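Local coordinates for ABC transporter substrate-binding protein (Bradyrhizobium japonicum, PDB 4I1D), which is a periplasmic substrate-binding protein of an ABC transporter, probably delivering small solutes to it, and binds d-malate in this crystal, at residues A[21-26]-A[246-251]. Residues are numbered along the deposited sequence; the frame is centred on the assembly and turned at random.
Sequences AILDPS and VKFLNE
The ring of Phe248 takes Leu23 at its edge: CD2 of Leu23 lies near the ring plane, 3.6 Å from CZ of Phe248. Ser26 approaches the same ring obliquely, with its CB 4.1 Å from Phe248 CD2, and the ring of Phe7, on strand 4-9, meets it with the planes about 70° apart. With chi1 at 163°, CG of Phe248 points away from the backbone N, and the ring end reaches helix 12-30 although the bond to CB does not point there. Nearer the end of helix 242-252, Ser26 OG rests 3.4 Å from CB of Glu251, a van der Waals contact with a carbon; the hydroxyl's proton goes to Ile22 O, 2.8 Å from OG. That oxygen is gripped twice, because Ser26 N also reaches it, at 3.0 Å, from the opposite face of the carbonyl plane. With an alanine in place of Ser26, Ile22 O would probably lose its hydroxyl donor, keeping the bond from the backbone N, and a small gap would be likely to open against Glu251 CB. The short segments' axes run 124° apart and approach to 10.2 Å. His257 of helix 255-260 touches Ser26 and hydrogen-bonds to Glu251 O. In this periplasmic-binding-protein fold, helix 242-252 thus packs beside helix 12-30 and strand 4-9, away from the malate site, through apolar and van der Waals contacts, the buried serine hydroxyl being satisfied inside its own helix.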
ATOM      1  N   ALA A  21      28.129   1.295 -41.864  1.00 56.88           N
ATOM      2  CA  ALA A  21      29.045   2.413 -42.044  1.00 54.87           C
ATOM      3  C   ALA A  21      30.300   2.320 -41.193  1.00 54.42           C
ATOM      4  O   ALA A  21      31.376   2.730 -41.627  1.00 52.66           O
ATOM      5  CB  ALA A  21      28.330   3.724 -41.731  1.00 53.56           C
ATOM      6  N   ILE A  22      30.164   1.808 -39.974  1.00 47.99           N
ATOM      7  CA  ILE A  22      31.234   1.945 -38.987  1.00 42.02           C
ATOM      8  C   ILE A  22      31.762   0.652 -38.364  1.00 49.90           C
ATOM      9  O   ILE A  22      32.967   0.404 -38.398  1.00 53.95           O
ATOM     10  CB  ILE A  22      30.837   2.922 -37.875  1.00 48.25           C
ATOM     11  CG1 ILE A  22      30.683   4.328 -38.460  1.00 50.31           C
ATOM     12  CG2 ILE A  22      31.874   2.904 -36.768  1.00 52.13           C
ATOM     13  CD1 ILE A  22      30.276   5.352 -37.463  1.00 57.08           C
ATOM     14  N   LEU A  23      30.879  -0.163 -37.795  1.00 47.67           N
ATOM     15  CA  LEU A  23      31.315  -1.361 -37.084  1.00 47.36           C
ATOM     16  C   LEU A  23      32.006  -2.377 -38.006  1.00 49.89           C
ATOM     17  O   LEU A  23      33.149  -2.755 -37.767  1.00 58.12           O
ATOM     18  CB  LEU A  23      30.148  -1.999 -36.327  1.00 52.07           C
ATOM     19  CG  LEU A  23      29.408  -1.016 -35.417  1.00 54.79           C
ATOM     20  CD1 LEU A  23      28.292  -1.704 -34.627  1.00 62.14           C
ATOM     21  CD2 LEU A  23      30.376  -0.316 -34.485  1.00 51.49           C
ATOM     22  N   ASP A  24      31.325  -2.808 -39.065  1.00 48.64           N
ATOM     23  CA  ASP A  24      31.910  -3.787 -39.991  1.00 50.85           C
ATOM     24  C   ASP A  24      33.238  -3.329 -40.600  1.00 59.09           C
ATOM     25  O   ASP A  24      34.215  -4.078 -40.590  1.00 63.04           O
ATOM     26  CB  ASP A  24      30.933  -4.168 -41.112  1.00 53.50           C
ATOM     27  CG  ASP A  24      29.920  -5.208 -40.675  1.00 66.53           C
ATOM     28  OD1 ASP A  24      30.048  -5.726 -39.546  1.00 69.63           O
ATOM     29  OD2 ASP A  24      29.005  -5.521 -41.466  1.00 73.50           O
ATOM     30  N   PRO A  25      33.281  -2.102 -41.144  1.00 59.16           N
ATOM     31  CA  PRO A  25      34.563  -1.671 -41.725  1.00 62.14           C
ATOM     32  C   PRO A  25      35.664  -1.571 -40.658  1.00 59.02           C
ATOM     33  O   PRO A  25      36.800  -1.947 -40.923  1.00 61.66           O
ATOM     34  CB  PRO A  25      34.242  -0.291 -42.320  1.00 63.88           C
ATOM     35  CG  PRO A  25      32.730  -0.271 -42.479  1.00 64.32           C
ATOM     36  CD  PRO A  25      32.210  -1.104 -41.336  1.00 55.89           C
ATOM     37  N   SER A  26      35.329  -1.083 -39.469  1.00 52.70           N
ATOM     38  CA  SER A  26      36.299  -1.005 -38.377  1.00 60.01           C
ATOM     39  C   SER A  26      36.798  -2.381 -37.926  1.00 63.48           C
ATOM     40  O   SER A  26      37.993  -2.580 -37.710  1.00 68.26           O
ATOM     41  CB  SER A  26      35.694  -0.265 -37.183  1.00 59.90           C
ATOM     42  OG  SER A  26      35.520   1.109 -37.478  1.00 62.83           O
ATOM     43  N   VAL A 246      40.141   0.821 -27.110  1.00 55.88           N
ATOM     44  CA  VAL A 246      40.773   2.099 -27.418  1.00 61.47           C
ATOM     45  C   VAL A 246      41.043   2.165 -28.918  1.00 57.99           C
ATOM     46  O   VAL A 246      40.768   3.178 -29.564  1.00 56.08           O
ATOM     47  CB  VAL A 246      42.075   2.322 -26.612  1.00 67.81           C
ATOM     48  CG1 VAL A 246      42.736   3.638 -27.013  1.00 64.56           C
ATOM     49  CG2 VAL A 246      41.778   2.313 -25.112  1.00 65.28           C
ATOM     50  N   LYS A 247      41.550   1.067 -29.469  1.00 54.41           N
ATOM     51  CA  LYS A 247      41.811   0.970 -30.905  1.00 64.63           C
ATOM     52  C   LYS A 247      40.544   1.145 -31.741  1.00 65.66           C
ATOM     53  O   LYS A 247      40.564   1.820 -32.771  1.00 66.26           O
ATOM     54  CB  LYS A 247      42.498  -0.355 -31.246  1.00 60.41           C
ATOM     55  CG  LYS A 247      43.887  -0.493 -30.651  1.00 68.30           C
ATOM     56  CD  LYS A 247      44.440  -1.898 -30.869  1.00 80.02           C
ATOM     57  CE  LYS A 247      45.862  -2.034 -30.326  1.00 92.23           C
ATOM     58  NZ  LYS A 247      46.311  -3.456 -30.279  1.00 98.16           N
ATOM     59  N   PHE A 248      39.446   0.542 -31.299  1.00 58.97           N
ATOM     60  CA  PHE A 248      38.183   0.679 -32.012  1.00 56.37           C
ATOM     61  C   PHE A 248      37.699   2.126 -32.021  1.00 54.44           C
ATOM     62  O   PHE A 248      37.177   2.615 -33.020  1.00 61.99           O
ATOM     63  CB  PHE A 248      37.104  -0.212 -31.400  1.00 54.73           C
ATOM     64  CG  PHE A 248      35.717   0.176 -31.805  1.00 56.77           C
ATOM     65  CD1 PHE A 248      34.899   0.885 -30.937  1.00 52.24           C
ATOM     66  CD2 PHE A 248      35.241  -0.134 -33.068  1.00 54.48           C
ATOM     67  CE1 PHE A 248      33.620   1.253 -31.311  1.00 50.51           C
ATOM     68  CE2 PHE A 248      33.964   0.237 -33.448  1.00 61.65           C
ATOM     69  CZ  PHE A 248      33.152   0.934 -32.569  1.00 55.14           C
ATOM     70  N   LEU A 249      37.867   2.806 -30.898  1.00 54.33           N
ATOM     71  CA  LEU A 249      37.427   4.187 -30.782  1.00 56.15           C
ATOM     72  C   LEU A 249      38.084   5.021 -31.865  1.00 60.27           C
ATOM     73  O   LEU A 249      37.470   5.908 -32.449  1.00 63.92           O
ATOM     74  CB  LEU A 249      37.791   4.754 -29.410  1.00 53.84           C
ATOM     75  CG  LEU A 249      36.601   5.230 -28.589  1.00 61.79           C
ATOM     76  CD1 LEU A 249      35.614   4.091 -28.403  1.00 59.11           C
ATOM     77  CD2 LEU A 249      37.062   5.779 -27.248  1.00 66.68           C
ATOM     78  N   ASN A 250      39.346   4.725 -32.138  1.00 57.17           N
ATOM     79  CA  ASN A 250      40.065   5.475 -33.141  1.00 60.62           C
ATOM     80  C   ASN A 250      39.516   5.239 -34.552  1.00 63.65           C
ATOM     81  O   ASN A 250      39.371   6.184 -35.331  1.00 59.59           O
ATOM     82  CB  ASN A 250      41.557   5.174 -33.067  1.00 59.61           C
ATOM     83  CG  ASN A 250      42.347   6.006 -34.031  1.00 61.35           C
ATOM     84  OD1 ASN A 250      42.382   7.232 -33.915  1.00 60.49           O
ATOM     85  ND2 ASN A 250      42.985   5.354 -34.996  1.00 64.14           N
ATOM     86  N   GLU A 251      39.205   3.984 -34.875  1.00 58.89           N
ATOM     87  CA  GLU A 251      38.547   3.674 -36.144  1.00 58.27           C
ATOM     88  C   GLU A 251      37.110   4.217 -36.227  1.00 58.50           C
ATOM     89  O   GLU A 251      36.621   4.530 -37.311  1.00 56.40           O
ATOM     90  CB  GLU A 251      38.551   2.167 -36.420  1.00 51.29           C
ATOM     91  CG  GLU A 251      39.895   1.618 -36.895  1.00 67.79           C
ATOM     92  CD  GLU A 251      40.460   2.398 -38.077  1.00 81.72           C
ATOM     93  OE1 GLU A 251      39.826   2.390 -39.158  1.00 80.05           O
ATOM     94  OE2 GLU A 251      41.533   3.030 -37.919  1.00 87.22           O
TER